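Nonsense-mediated mRNA decay protein 2 (PDB 4LUN) takes part in the nonsense-mediated decay of mRNAs carrying premature stop codons and interacts through its C-terminus with the helicase Upf1, the present chain being its N-terminal MIF4G domain. Local coordinates at residues L30-I41 and D59-Y68; F195-A204 and F239-R249. One frame throughout, in Å; residues are numbered along the deposited sequence.

Contact 1 (L30-I41 and D59-Y68); sequences LDSSIKRNTGFI and DLSEASLEKY
Arg36, reaching across from the first turn of helix 34-44, spreads its guanidinium among three carboxylates, those of Asp31, Asp59 and Glu62. NE and NH2 both grip OD1 of Asp59, each at 3.2 Å; NE comes nearly along the C-O axis, NH2 from above the carboxylate plane, and the guanidinium and carboxylate planes stand 73° apart. NH2 also faces OE1 of Glu62, in a salt bridge whose modelled separation is too short to be taken literally, while NH1 turns back to OD2 of Asp31 in its own segment. Asp59 has a further salt bridge, from OD2 to Lys43. With an alanine here, Asp31 and Glu62 would probably lose this positive partner, and Asp59 would be left with Lys43.

Beside this network the backbones join in a single bridge: Asp31 N donates to Glu62 O (3.0 Å) and Ser64 N to Asp31 O (2.8 Å). Leu30 lays its CB against CB of Ser64.

Other side chains of the helix make the apolar part. Phe40, one turn on from Arg36 and with CG anti to its backbone N (chi1 -177°), presents one ring face to Leu65, whose CD1 sits over the centre in a CH-pi contact (3.8 Å to the centroid). Asn37 CB lies over one face of Tyr68, offset toward the rim, and Ile34 CD1 meets the edge of that ring.

Asp31 OD1 accepts from Ser33 N in an Asx turn, and Ser33 OG accepts from Arg36 N: the side-chain N-cap of a helix start, here pinned to the turn after helix 52-60 within an all-helical MIF4G domain.

Contact 2 (F195-A204 and F239-R249); sequences FKLGFTTTIA and FKNFIDATFAR
Helix 231-271 runs past the turn that leads into helix 201-210, the closest CA atoms, those of Lys196 and Arg249, being 7.4 Å apart, so that side chains fill the space between. Two aromatic rings carry the middle. Phe195 and Phe242 form an offset edge-to-face pair, the edge of Phe195 turned toward the face of Phe242, with centroids 5.4 Å apart and planes at 76°. The two side chains slide past each other in opposite directions; CG of Phe242 stands anti to the backbone N (chi1 -172°), which carries its ring toward Phe195. CZ of Phe195 goes on to CB of Ala245 at 3.8 Å, and OG1 of Thr246 lies at the edge of the same ring.

Phe242 pushes its own edge into the start of helix 201-210, where CZ meets CA of Thr201, and its CE2 packs on CB of Ala204 (3.6 Å). That methyl is shared with Phe239, whose CE1 approaches it at 3.9 Å. CG2 of Thr201 touches both CZ of Phe242 and OG1 of Thr246, while the hydroxyl of Thr201 donates to Gly198 O and is hydrogen-bonded to Ser295.

At the other end the contact becomes polar. Arg249 grips Lys196 O side-on with NE (3.1 Å) and NH2 (3.0 Å); NE lies in the carbonyl plane on a lone pair, whereas NH2 comes from above that plane. The chain bends at chi2 (76°) to bring the guanidinium there, and CG of Lys196 lies loosely over one of its faces. NH1 forms a salt bridge with Glu252.

Phe292 of helix 277-303 meets Phe195 edge-to-face and also touches Thr201, Thr246 and Arg249. The chemistry implies a largely apolar junction between helices, with the directional bonding concentrated at Lys196 O, where one carbonyl receives two N-H groups from a charged side chain.

In the fold
Contacts 1 and 2 lie on opposite sides of the chain's centre, about 47 Å apart between centres and about 30 Å between nearest atoms, and do not touch. They follow in series: contact 1 closes within the early helices, joining the start of helix 34-44 to the turn after helix 52-60, before contact 2 opens and packs the entry to helix 201-210 against the long helix 231-271. They share no helix, yet all four segments belong to the MIF4G domain. In this HEAT-repeat protein each contact joins neighbouring parts of the chain, one toward an end of the elongated array and the other nearer its middle, with other helices of the chain linking them.

Contact 1 (L30-I41 and D59-Y68)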
loop_
_atom_site.group_PDB
_atom_site.type_symbol
_atom_site.label_atom_id
_atom_site.label_comp_id
_atom_site.label_asym_id
_atom_site.label_seq_id
_atom_site.Cartn_x
_atom_site.Cartn_y
_atom_site.Cartn_z
ATOM N N LEU A 30 -16.833 9.792 -32.505
ATOM C CA LEU A 30 -16.905 9.990 -31.061
ATOM C C LEU A 30 -17.324 11.419 -30.719
ATOM O O LEU A 30 -17.088 12.349 -31.499
ATOM C CB LEU A 30 -15.561 9.668 -30.418
ATOM C CG LEU A 30 -15.141 8.200 -30.485
ATOM C CD1 LEU A 30 -13.682 8.043 -30.085
ATOM C CD2 LEU A 30 -16.041 7.343 -29.595
ATOM N N ASP A 31 -17.948 11.572 -29.550
ATOM C CA ASP A 31 -18.387 12.867 -29.026
ATOM C C ASP A 31 -17.185 13.589 -28.438
ATOM O O ASP A 31 -16.687 13.206 -27.378
ATOM C CB ASP A 31 -19.447 12.634 -27.947
ATOM C CG ASP A 31 -20.064 13.929 -27.415
ATOM O OD1 ASP A 31 -19.486 15.017 -27.608
ATOM O OD2 ASP A 31 -21.139 13.848 -26.783
ATOM N N SER A 32 -16.712 14.624 -29.127
ATOM C CA SER A 32 -15.556 15.382 -28.653
ATOM C C SER A 32 -15.955 16.744 -28.104
ATOM O O SER A 32 -15.101 17.600 -27.867
ATOM C CB SER A 32 -14.508 15.545 -29.762
ATOM O OG SER A 32 -15.001 16.325 -30.832
ATOM N N SER A 33 -17.252 16.938 -27.883
ATOM C CA SER A 33 -17.762 18.231 -27.435
ATOM C C SER A 33 -17.229 18.624 -26.061
ATOM O O SER A 33 -16.915 17.765 -25.227
ATOM C CB SER A 33 -19.291 18.219 -27.398
ATOM O OG SER A 33 -19.751 17.398 -26.342
ATOM N N ILE A 34 -17.142 19.929 -25.827
ATOM C CA ILE A 34 -16.689 20.442 -24.542
ATOM C C ILE A 34 -17.619 19.968 -23.421
ATOM O O ILE A 34 -17.149 19.530 -22.370
ATOM C CB ILE A 34 -16.581 21.974 -24.533
ATOM C CG1 ILE A 34 -15.523 22.457 -25.532
ATOM C CG2 ILE A 34 -16.282 22.480 -23.132
ATOM C CD1 ILE A 34 -14.144 21.859 -25.317
ATOM N N LYS A 35 -18.931 20.031 -23.657
ATOM C CA LYS A 35 -19.901 19.590 -22.653
ATOM C C LYS A 35 -19.666 18.136 -22.250
ATOM O O LYS A 35 -19.631 17.814 -21.058
ATOM C CB LYS A 35 -21.339 19.776 -23.158
ATOM C CG LYS A 35 -22.418 19.398 -22.147
ATOM C CD LYS A 35 -23.775 20.021 -22.529
ATOM C CE LYS A 35 -24.591 19.123 -23.451
ATOM N NZ LYS A 35 -25.854 19.808 -23.926
ATOM N N ARG A 36 -19.464 17.272 -23.239
ATOM C CA ARG A 36 -19.289 15.842 -22.979
ATOM C C ARG A 36 -18.017 15.586 -22.189
ATOM O O ARG A 36 -18.000 14.774 -21.254
ATOM C CB ARG A 36 -19.225 15.050 -24.286
ATOM C CG ARG A 36 -19.365 13.547 -24.086
ATOM C CD ARG A 36 -20.720 13.234 -23.486
ATOM N NE ARG A 36 -20.856 11.836 -23.092
ATOM C CZ ARG A 36 -21.281 10.874 -23.903
ATOM N NH1 ARG A 36 -21.600 11.158 -25.161
ATOM N NH2 ARG A 36 -21.384 9.629 -23.458
ATOM N N ASN A 37 -16.949 16.277 -22.574
ATOM C CA ASN A 37 -15.638 16.020 -21.993
ATOM C C ASN A 37 -15.510 16.616 -20.600
ATOM O O ASN A 37 -14.921 16.005 -19.717
ATOM C CB ASN A 37 -14.522 16.517 -22.916
ATOM C CG ASN A 37 -14.407 15.695 -24.195
ATOM O OD1 ASN A 37 -14.255 14.474 -24.154
ATOM N ND2 ASN A 37 -14.492 16.366 -25.338
ATOM N N THR A 38 -16.058 17.810 -20.395
ATOM C CA THR A 38 -16.083 18.375 -19.052
ATOM C C THR A 38 -17.052 17.596 -18.165
ATOM O O THR A 38 -16.859 17.513 -16.953
ATOM C CB THR A 38 -16.461 19.870 -19.049
ATOM O OG1 THR A 38 -17.708 20.050 -19.724
ATOM C CG2 THR A 38 -15.399 20.688 -19.737
ATOM N N GLY A 39 -18.088 17.025 -18.772
ATOM C CA GLY A 39 -19.041 16.209 -18.043
ATOM C C GLY A 39 -18.370 14.942 -17.536
ATOM O O GLY A 39 -18.725 14.413 -16.479
ATOM N N PHE A 40 -17.390 14.458 -18.289
ATOM C CA PHE A 40 -16.610 13.298 -17.858
ATOM C C PHE A 40 -15.733 13.631 -16.645
ATOM O O PHE A 40 -15.682 12.862 -15.681
ATOM C CB PHE A 40 -15.760 12.755 -19.009
ATOM C CG PHE A 40 -14.978 11.513 -18.654
ATOM C CD1 PHE A 40 -15.612 10.287 -18.551
ATOM C CD2 PHE A 40 -13.613 11.576 -18.427
ATOM C CE1 PHE A 40 -14.899 9.146 -18.222
ATOM C CE2 PHE A 40 -12.896 10.432 -18.101
ATOM C CZ PHE A 40 -13.547 9.223 -17.996
ATOM N N ILE A 41 -15.046 14.773 -16.694
ATOM C CA ILE A 41 -14.202 15.216 -15.583
ATOM C C ILE A 41 -15.012 15.383 -14.301
ATOM O O ILE A 41 -14.570 14.985 -13.217
ATOM C CB ILE A 41 -13.493 16.549 -15.894
ATOM C CG1 ILE A 41 -12.555 16.398 -17.089
ATOM C CG2 ILE A 41 -12.700 17.038 -14.684
ATOM C CD1 ILE A 41 -11.494 15.371 -16.890
ATOM N N ASP A 59 -19.133 6.506 -21.089
ATOM C CA ASP A 59 -18.482 7.696 -21.634
ATOM C C ASP A 59 -17.206 7.347 -22.386
ATOM O O ASP A 59 -16.925 7.912 -23.441
ATOM C CB ASP A 59 -18.145 8.692 -20.521
ATOM C CG ASP A 59 -19.379 9.317 -19.893
ATOM O OD1 ASP A 59 -20.059 10.114 -20.575
ATOM O OD2 ASP A 59 -19.657 9.026 -18.711
ATOM N N LEU A 60 -16.425 6.423 -21.834
ATOM C CA LEU A 60 -15.199 5.983 -22.490
ATOM C C LEU A 60 -15.484 5.319 -23.827
ATOM O O LEU A 60 -14.632 5.308 -24.717
ATOM C CB LEU A 60 -14.406 5.041 -21.579
ATOM C CG LEU A 60 -13.594 5.793 -20.532
ATOM C CD1 LEU A 60 -13.120 4.856 -19.429
ATOM C CD2 LEU A 60 -12.419 6.471 -21.214
ATOM N N SER A 61 -16.684 4.768 -23.972
ATOM C CA SER A 61 -17.064 4.135 -25.227
ATOM C C SER A 61 -17.839 5.086 -26.129
ATOM O O SER A 61 -18.195 4.725 -27.249
ATOM C CB SER A 61 -17.882 2.863 -24.979
ATOM O OG SER A 61 -19.220 3.165 -24.631
ATOM N N GLU A 62 -18.095 6.300 -25.649
ATOM C CA GLU A 62 -18.865 7.274 -26.429
ATOM C C GLU A 62 -18.119 8.585 -26.651
ATOM O O GLU A 62 -18.267 9.228 -27.695
ATOM C CB GLU A 62 -20.211 7.556 -25.753
ATOM C CG GLU A 62 -21.201 6.402 -25.834
ATOM C CD GLU A 62 -22.460 6.650 -25.022
ATOM O OE1 GLU A 62 -22.549 7.704 -24.358
ATOM O OE2 GLU A 62 -23.361 5.786 -25.047
ATOM N N ALA A 63 -17.330 8.988 -25.663
ATOM C CA ALA A 63 -16.639 10.271 -25.725
ATOM C C ALA A 63 -15.224 10.142 -26.260
ATOM O O ALA A 63 -14.527 9.163 -25.981
ATOM C CB ALA A 63 -16.623 10.933 -24.361
ATOM N N SER A 64 -14.817 11.142 -27.033
ATOM C CA SER A 64 -13.431 11.315 -27.434
ATOM C C SER A 64 -12.806 12.272 -26.439
ATOM O O SER A 64 -13.080 13.474 -26.459
ATOM C CB SER A 64 -13.333 11.907 -28.834
ATOM O OG SER A 64 -12.010 12.347 -29.095
ATOM N N LEU A 65 -11.961 11.725 -25.577
ATOM C CA LEU A 65 -11.431 12.442 -24.427
ATOM C C LEU A 65 -9.969 12.846 -24.605
ATOM O O LEU A 65 -9.350 13.375 -23.681
ATOM C CB LEU A 65 -11.564 11.552 -23.194
ATOM C CG LEU A 65 -12.982 11.166 -22.782
ATOM C CD1 LEU A 65 -12.984 9.926 -21.912
ATOM C CD2 LEU A 65 -13.631 12.312 -22.039
ATOM N N GLU A 66 -9.426 12.606 -25.795
ATOM C CA GLU A 66 -7.996 12.801 -26.062
ATOM C C GLU A 66 -7.429 14.175 -25.680
ATOM O O GLU A 66 -6.344 14.274 -25.110
ATOM C CB GLU A 66 -7.697 12.516 -27.538
ATOM C CG GLU A 66 -6.234 12.222 -27.825
ATOM C CD GLU A 66 -5.801 10.867 -27.289
ATOM O OE1 GLU A 66 -4.733 10.796 -26.644
ATOM O OE2 GLU A 66 -6.528 9.875 -27.518
ATOM N N LYS A 67 -8.147 15.243 -25.999
ATOM C CA LYS A 67 -7.624 16.579 -25.743
ATOM C C LYS A 67 -7.759 16.969 -24.275
ATOM O O LYS A 67 -7.190 17.976 -23.847
ATOM C CB LYS A 67 -8.296 17.623 -26.640
ATOM C CG LYS A 67 -9.738 17.306 -26.988
ATOM C CD LYS A 67 -9.849 16.563 -28.318
ATOM C CE LYS A 67 -10.402 15.155 -28.118
ATOM N NZ LYS A 67 -11.425 15.117 -27.036
ATOM N N TYR A 68 -8.516 16.181 -23.512
ATOM C CA TYR A 68 -8.641 16.409 -22.071
ATOM C C TYR A 68 -7.797 15.414 -21.265
ATOM O O TYR A 68 -7.916 15.341 -20.044
ATOM C CB TYR A 68 -10.110 16.339 -21.625
ATOM C CG TYR A 68 -10.864 17.659 -21.709
ATOM C CD1 TYR A 68 -11.139 18.400 -20.565
ATOM C CD2 TYR A 68 -11.296 18.163 -22.930
ATOM C CE1 TYR A 68 -11.825 19.606 -20.637
ATOM C CE2 TYR A 68 -11.984 19.366 -23.010
ATOM C CZ TYR A 68 -12.241 20.082 -21.865
ATOM O OH TYR A 68 -12.926 21.280 -21.942
#

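Contact 2 (F195-A204 and F239-R249)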
loop_
_atom_site.group_PDB
_atom_site.type_symbol
_atom_site.label_atom_id
_atom_site.label_comp_id
_atom_site.label_asym_id
_atom_site.label_seq_id
_atom_site.Cartn_x
_atom_site.Cartn_y
_atom_site.Cartn_z
ATOM N N PHE A 195 10.965 3.043 11.919
ATOM C CA PHE A 195 10.601 1.666 12.239
ATOM C C PHE A 195 10.531 1.405 13.725
ATOM O O PHE A 195 9.657 0.672 14.186
ATOM C CB PHE A 195 11.584 0.680 11.613
ATOM C CG PHE A 195 11.514 -0.700 12.211
ATOM C CD1 PHE A 195 10.545 -1.600 11.789
ATOM C CD2 PHE A 195 12.438 -1.113 13.165
ATOM C CE1 PHE A 195 10.471 -2.871 12.340
ATOM C CE2 PHE A 195 12.375 -2.397 13.723
ATOM C CZ PHE A 195 11.391 -3.273 13.308
ATOM N N LYS A 196 11.441 2.008 14.483
ATOM C CA LYS A 196 11.531 1.691 15.906
ATOM C C LYS A 196 10.300 2.087 16.722
ATOM O O LYS A 196 10.113 1.569 17.834
ATOM C CB LYS A 196 12.841 2.222 16.519
ATOM C CG LYS A 196 14.064 1.442 16.042
ATOM C CD LYS A 196 15.276 1.657 16.940
ATOM C CE LYS A 196 15.716 3.112 16.969
ATOM N NZ LYS A 196 16.909 3.291 17.858
ATOM N N LEU A 197 9.452 2.964 16.162
ATOM C CA LEU A 197 8.203 3.379 16.823
ATOM C C LEU A 197 7.078 2.361 16.664
ATOM O O LEU A 197 6.116 2.390 17.427
ATOM C CB LEU A 197 7.747 4.790 16.402
ATOM C CG LEU A 197 8.691 5.910 16.845
ATOM C CD1 LEU A 197 8.121 7.261 16.441
ATOM C CD2 LEU A 197 8.942 5.852 18.356
ATOM N N GLY A 198 7.205 1.452 15.699
ATOM C CA GLY A 198 6.261 0.346 15.570
ATOM C C GLY A 198 5.039 0.587 14.698
ATOM O O GLY A 198 4.247 -0.330 14.477
ATOM N N PHE A 199 4.859 1.806 14.205
ATOM C CA PHE A 199 3.706 2.069 13.343
ATOM C C PHE A 199 3.783 1.338 11.992
ATOM O O PHE A 199 2.749 0.944 11.420
ATOM C CB PHE A 199 3.515 3.580 13.122
ATOM C CG PHE A 199 3.239 4.355 14.385
ATOM C CD1 PHE A 199 2.008 4.267 15.007
ATOM C CD2 PHE A 199 4.205 5.184 14.936
ATOM C CE1 PHE A 199 1.745 4.985 16.166
ATOM C CE2 PHE A 199 3.944 5.908 16.107
ATOM C CZ PHE A 199 2.715 5.797 16.715
ATOM N N THR A 200 4.985 1.152 11.449
ATOM C CA THR A 200 5.047 0.508 10.135
ATOM C C THR A 200 4.800 -0.989 10.208
ATOM O O THR A 200 4.546 -1.615 9.179
ATOM C CB THR A 200 6.367 0.754 9.379
ATOM O OG1 THR A 200 7.425 0.045 10.019
ATOM C CG2 THR A 200 6.683 2.244 9.325
ATOM N N THR A 201 4.873 -1.574 11.401
ATOM C CA THR A 201 4.591 -3.007 11.519
ATOM C C THR A 201 3.142 -3.273 11.104
ATOM O O THR A 201 2.826 -4.359 10.615
ATOM C CB THR A 201 4.852 -3.581 12.934
ATOM O OG1 THR A 201 4.011 -2.923 13.882
ATOM C CG2 THR A 201 6.314 -3.446 13.354
ATOM N N THR A 202 2.263 -2.294 11.291
ATOM C CA THR A 202 0.872 -2.465 10.872
ATOM C C THR A 202 0.665 -2.402 9.354
ATOM O O THR A 202 -0.342 -2.894 8.837
ATOM C CB THR A 202 -0.092 -1.499 11.596
ATOM O OG1 THR A 202 0.035 -0.177 11.050
ATOM C CG2 THR A 202 0.211 -1.481 13.089
ATOM N N ILE A 203 1.601 -1.803 8.623
ATOM C CA ILE A 203 1.548 -1.863 7.159
ATOM C C ILE A 203 1.822 -3.313 6.748
ATOM O O ILE A 203 1.169 -3.875 5.859
ATOM C CB ILE A 203 2.618 -0.951 6.519
ATOM C CG1 ILE A 203 2.395 0.510 6.875
ATOM C CG2 ILE A 203 2.615 -1.095 5.002
ATOM C CD1 ILE A 203 3.587 1.390 6.469
ATOM N N ALA A 204 2.795 -3.923 7.416
ATOM C CA ALA A 204 3.201 -5.281 7.073
ATOM C C ALA A 204 2.061 -6.254 7.336
ATOM O O ALA A 204 1.774 -7.109 6.498
ATOM C CB ALA A 204 4.409 -5.679 7.874
ATOM N N PHE A 239 9.935 -9.744 3.983
ATOM C CA PHE A 239 9.085 -9.841 5.160
ATOM C C PHE A 239 9.717 -10.681 6.264
ATOM O O PHE A 239 9.545 -10.377 7.436
ATOM C CB PHE A 239 7.668 -10.320 4.808
ATOM C CG PHE A 239 6.759 -9.213 4.365
ATOM C CD1 PHE A 239 5.612 -8.895 5.089
ATOM C CD2 PHE A 239 7.079 -8.433 3.262
ATOM C CE1 PHE A 239 4.790 -7.857 4.685
ATOM C CE2 PHE A 239 6.255 -7.387 2.858
ATOM C CZ PHE A 239 5.100 -7.104 3.572
ATOM N N LYS A 240 10.467 -11.717 5.894
ATOM C CA LYS A 240 11.188 -12.511 6.892
ATOM C C LYS A 240 12.285 -11.687 7.576
ATOM O O LYS A 240 12.482 -11.798 8.777
ATOM C CB LYS A 240 11.725 -13.806 6.272
ATOM C CG LYS A 240 10.623 -14.855 6.072
ATOM C CD LYS A 240 11.160 -16.158 5.498
ATOM C CE LYS A 240 10.028 -17.032 4.960
ATOM N NZ LYS A 240 9.189 -17.615 6.044
ATOM N N ASN A 241 12.972 -10.833 6.819
ATOM C CA ASN A 241 13.881 -9.877 7.447
ATOM C C ASN A 241 13.157 -8.898 8.367
ATOM O O ASN A 241 13.653 -8.560 9.439
ATOM C CB ASN A 241 14.662 -9.097 6.400
ATOM C CG ASN A 241 15.884 -9.846 5.927
ATOM O OD1 ASN A 241 16.872 -9.956 6.655
ATOM N ND2 ASN A 241 15.820 -10.385 4.714
ATOM N N PHE A 242 11.981 -8.463 7.941
ATOM C CA PHE A 242 11.197 -7.516 8.727
ATOM C C PHE A 242 10.716 -8.199 9.993
ATOM O O PHE A 242 10.646 -7.592 11.057
ATOM C CB PHE A 242 10.022 -6.996 7.897
ATOM C CG PHE A 242 9.274 -5.873 8.557
ATOM C CD1 PHE A 242 9.750 -4.568 8.498
ATOM C CD2 PHE A 242 8.098 -6.127 9.222
ATOM C CE1 PHE A 242 9.060 -3.535 9.109
ATOM C CE2 PHE A 242 7.397 -5.104 9.847
ATOM C CZ PHE A 242 7.880 -3.796 9.780
ATOM N N ILE A 243 10.372 -9.471 9.881
ATOM C CA ILE A 243 9.921 -10.217 11.048
ATOM C C ILE A 243 11.052 -10.400 12.063
ATOM O O ILE A 243 10.834 -10.253 13.268
ATOM C CB ILE A 243 9.302 -11.566 10.639
ATOM C CG1 ILE A 243 7.979 -11.338 9.919
ATOM C CG2 ILE A 243 9.076 -12.440 11.876
ATOM C CD1 ILE A 243 7.424 -12.607 9.296
ATOM N N ASP A 244 12.263 -10.694 11.586
ATOM C CA ASP A 244 13.411 -10.823 12.485
ATOM C C ASP A 244 13.575 -9.527 13.271
ATOM O O ASP A 244 13.814 -9.540 14.476
ATOM C CB ASP A 244 14.700 -11.090 11.689
ATOM C CG ASP A 244 15.004 -12.571 11.517
ATOM O OD1 ASP A 244 14.333 -13.413 12.150
ATOM O OD2 ASP A 244 15.946 -12.895 10.757
ATOM N N ALA A 245 13.447 -8.410 12.566
ATOM C CA ALA A 245 13.617 -7.086 13.164
ATOM C C ALA A 245 12.520 -6.791 14.162
ATOM O O ALA A 245 12.776 -6.236 15.232
ATOM C CB ALA A 245 13.646 -6.015 12.087
ATOM N N THR A 246 11.291 -7.152 13.797
ATOM C CA THR A 246 10.137 -6.921 14.665
ATOM C C THR A 246 10.222 -7.787 15.928
ATOM O O THR A 246 9.956 -7.318 17.040
ATOM C CB THR A 246 8.832 -7.210 13.894
ATOM O OG1 THR A 246 8.734 -6.307 12.786
ATOM C CG2 THR A 246 7.616 -7.031 14.791
ATOM N N PHE A 247 10.581 -9.055 15.762
ATOM C CA PHE A 247 10.763 -9.933 16.922
ATOM C C PHE A 247 11.855 -9.387 17.847
ATOM O O PHE A 247 11.692 -9.383 19.067
ATOM C CB PHE A 247 11.133 -11.359 16.483
ATOM C CG PHE A 247 9.964 -12.189 15.993
ATOM C CD1 PHE A 247 8.684 -11.661 15.905
ATOM C CD2 PHE A 247 10.160 -13.522 15.643
ATOM C CE1 PHE A 247 7.618 -12.440 15.459
ATOM C CE2 PHE A 247 9.103 -14.308 15.204
ATOM C CZ PHE A 247 7.829 -13.765 15.111
ATOM N N ALA A 248 12.955 -8.920 17.260
ATOM C CA ALA A 248 14.094 -8.418 18.037
ATOM C C ALA A 248 13.716 -7.178 18.848
ATOM O O ALA A 248 14.066 -7.057 20.032
ATOM C CB ALA A 248 15.270 -8.101 17.120
ATOM N N ARG A 249 13.025 -6.249 18.199
ATOM C CA ARG A 249 12.592 -5.033 18.877
ATOM C C ARG A 249 11.552 -5.353 19.953
ATOM O O ARG A 249 11.562 -4.760 21.041
ATOM C CB ARG A 249 12.035 -4.042 17.857
ATOM C CG ARG A 249 11.438 -2.784 18.437
ATOM C CD ARG A 249 12.488 -1.816 18.906
ATOM N NE ARG A 249 11.912 -0.499 19.172
ATOM C CZ ARG A 249 12.350 0.307 20.128
ATOM N NH1 ARG A 249 13.350 -0.083 20.907
ATOM N NH2 ARG A 249 11.777 1.483 20.320
#